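Local coordinates for protein alkyl hydroperoxide reductase/ Thiol specific antioxidant/ Mal allergen (Burkholderia ambifaria, PDB 5ENU) that probably reduces hydrogen peroxide and organic hydroperoxides as a thiol-dependent peroxiredoxin of the thioredoxin superfamily, at residues A[109-114]-A[126-131]. Residues are numbered along the deposited sequence; the frame is centred on the assembly and turned at random.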
loop_
_atom_site.group_PDB
_atom_site.type_symbol
_atom_site.label_atom_id
_atom_site.label_comp_id
_atom_site.label_asym_id
_atom_site.label_seq_id
_atom_site.Cartn_x
_atom_site.Cartn_y
_atom_site.Cartn_z
ATOM N N PHE A 109 -2.291 7.610 -6.288
ATOM C CA PHE A 109 -3.404 6.767 -5.861
ATOM C C PHE A 109 -4.531 7.553 -5.216
ATOM O O PHE A 109 -5.564 6.966 -4.880
ATOM C CB PHE A 109 -2.904 5.629 -4.969
ATOM C CG PHE A 109 -2.192 4.557 -5.745
ATOM C CD1 PHE A 109 -0.859 4.715 -6.129
ATOM C CD2 PHE A 109 -2.870 3.395 -6.122
ATOM C CE1 PHE A 109 -0.217 3.727 -6.884
ATOM C CE2 PHE A 109 -2.236 2.406 -6.875
ATOM C CZ PHE A 109 -0.906 2.569 -7.261
ATOM N N ASP A 110 -4.346 8.861 -5.050
ATOM C CA ASP A 110 -5.399 9.777 -4.609
ATOM C C ASP A 110 -5.924 9.419 -3.214
ATOM O O ASP A 110 -7.130 9.372 -2.967
ATOM C CB ASP A 110 -6.519 9.909 -5.651
ATOM C CG ASP A 110 -7.374 11.130 -5.421
ATOM O OD1 ASP A 110 -6.875 12.135 -4.860
ATOM O OD2 ASP A 110 -8.558 11.074 -5.801
ATOM N N VAL A 111 -4.996 9.195 -2.277
ATOM C CA VAL A 111 -5.358 8.798 -0.912
ATOM C C VAL A 111 -5.237 9.928 0.102
ATOM O O VAL A 111 -5.523 9.703 1.285
ATOM C CB VAL A 111 -4.568 7.559 -0.425
ATOM C CG1 VAL A 111 -4.795 6.360 -1.339
ATOM C CG2 VAL A 111 -3.073 7.876 -0.299
ATOM N N ILE A 112 -4.807 11.124 -0.301
ATOM C CA ILE A 112 -4.673 12.208 0.667
ATOM C C ILE A 112 -6.058 12.696 1.073
ATOM O O ILE A 112 -6.952 12.862 0.230
ATOM C CB ILE A 112 -3.819 13.355 0.093
ATOM C CG1 ILE A 112 -2.388 12.897 -0.204
ATOM C CG2 ILE A 112 -3.862 14.615 1.008
ATOM C CD1 ILE A 112 -1.569 12.487 1.032
ATOM N N LYS A 113 -6.244 12.944 2.367
ATOM C CA LYS A 113 -7.501 13.471 2.877
ATOM C C LYS A 113 -7.196 14.478 3.974
ATOM O O LYS A 113 -6.476 14.156 4.920
ATOM C CB LYS A 113 -8.332 12.324 3.465
ATOM C CG LYS A 113 -9.695 12.731 3.990
ATOM C CD LYS A 113 -10.375 11.566 4.713
ATOM C CE LYS A 113 -11.849 11.864 4.989
ATOM N NZ LYS A 113 -12.683 11.685 3.762
ATOM N N MET A 114 -7.750 15.686 3.858
ATOM C CA MET A 114 -7.573 16.692 4.897
ATOM C C MET A 114 -8.546 16.429 6.044
ATOM O O MET A 114 -9.716 16.101 5.827
ATOM C CB MET A 114 -7.795 18.098 4.328
ATOM C CG MET A 114 -6.872 18.474 3.150
ATOM S SD MET A 114 -5.103 18.382 3.532
ATOM C CE MET A 114 -4.985 19.624 4.821
ATOM N N GLU A 126 -5.892 8.450 3.823
ATOM C CA GLU A 126 -7.047 7.588 4.009
ATOM C C GLU A 126 -6.597 6.142 3.804
ATOM O O GLU A 126 -6.101 5.801 2.728
ATOM C CB GLU A 126 -8.072 7.977 2.939
ATOM C CG GLU A 126 -9.363 7.208 3.007
ATOM C CD GLU A 126 -10.458 7.813 2.149
ATOM O OE1 GLU A 126 -10.305 7.873 0.913
ATOM O OE2 GLU A 126 -11.472 8.249 2.727
ATOM N N ARG A 127 -6.727 5.299 4.839
ATOM C CA ARG A 127 -6.328 3.892 4.732
ATOM C C ARG A 127 -7.020 3.238 3.538
ATOM O O ARG A 127 -8.250 3.188 3.479
ATOM C CB ARG A 127 -6.699 3.126 6.013
ATOM C CG ARG A 127 -6.074 1.731 6.097
ATOM C CD ARG A 127 -6.576 0.936 7.320
ATOM N NE ARG A 127 -6.440 1.687 8.564
ATOM C CZ ARG A 127 -5.297 1.819 9.239
ATOM N NH1 ARG A 127 -5.256 2.575 10.329
ATOM N NH2 ARG A 127 -4.182 1.201 8.836
ATOM N N SER A 128 -6.226 2.750 2.585
ATOM C CA SER A 128 -6.739 2.295 1.299
ATOM C C SER A 128 -5.805 1.219 0.769
ATOM O O SER A 128 -4.591 1.266 1.010
ATOM C CB SER A 128 -6.792 3.435 0.268
ATOM O OG SER A 128 -7.526 4.538 0.755
ATOM N N THR A 129 -6.364 0.292 -0.012
ATOM C CA THR A 129 -5.600 -0.813 -0.592
ATOM C C THR A 129 -5.950 -0.962 -2.058
ATOM O O THR A 129 -7.084 -0.693 -2.461
ATOM C CB THR A 129 -5.873 -2.098 0.169
ATOM O OG1 THR A 129 -5.541 -1.875 1.536
ATOM C CG2 THR A 129 -5.080 -3.290 -0.382
ATOM N N PHE A 130 -4.962 -1.387 -2.844
ATOM C CA PHE A 130 -5.092 -1.527 -4.287
ATOM C C PHE A 130 -4.532 -2.873 -4.710
ATOM O O PHE A 130 -3.433 -3.246 -4.294
ATOM C CB PHE A 130 -4.336 -0.386 -4.958
ATOM C CG PHE A 130 -4.867 0.956 -4.556
ATOM C CD1 PHE A 130 -5.952 1.519 -5.237
ATOM C CD2 PHE A 130 -4.351 1.628 -3.445
ATOM C CE1 PHE A 130 -6.481 2.747 -4.832
ATOM C CE2 PHE A 130 -4.895 2.848 -3.044
ATOM C CZ PHE A 130 -5.947 3.403 -3.749
ATOM N N LEU A 131 -5.314 -3.620 -5.469
ATOM C CA LEU A 131 -4.905 -4.904 -6.016
ATOM C C LEU A 131 -4.616 -4.703 -7.494
ATOM O O LEU A 131 -5.524 -4.387 -8.275
ATOM C CB LEU A 131 -5.977 -5.970 -5.798
ATOM C CG LEU A 131 -5.745 -7.310 -6.494
ATOM C CD1 LEU A 131 -4.385 -7.878 -6.118
ATOM C CD2 LEU A 131 -6.850 -8.292 -6.131
HETATM O O HOH W 1 -12.962 9.969 1.901
#
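F109 drives the edge of its ring into one face of F130, an edge-to-face pair with the ring centroids 4.7 Å apart and the planes inclined at 58°. F109 CD2 stands 3.4 Å above the F130 plane, over the middle of the ring, and its closest approach is 3.5 Å to F130 CG. F130 is also met at its rim, where V111 CG1 lies 3.9 Å from F130 CE2, close to the ring plane. The CG1 branch of V111, turned away from its own carbonyl carbon, also rests on S128 CB. F43 and L41 of strand 38-43 pack on V111 and F109, while L138 and A141 of strand 138-143 touch F130, so the apolar end is buried over strands 38-43 and 138-143, which flank strand 120-132 in the central sheet. Helix 104-109 ends here in a Schellman motif, D110 taking positive phi, and the chain turns into the first strand of the antiparallel hairpin 112-117/120-132, whose second strand continues into the core of the thioredoxin-like fold. The two segments are joined at this turn by one backbone hydrogen bond, E126 N to V111 O, 2.9 Å long and nearly straight at 177°. S128 OG turns back to donate to E126 O at 2.7 Å, reaching it from above the carbonyl plane. Toward solvent the fit is slacker. A modelled water lies near K113 NZ and E126 OE2, but too close to both for its hydrogen bonds to be taken at face value. K113 and E126 both send CG anti to the backbone N (chi1 -178° in each), which carries their charged ends outward from the strands, yet K113 NZ and E126 OE2 form just a long salt bridge of 3.8 Å.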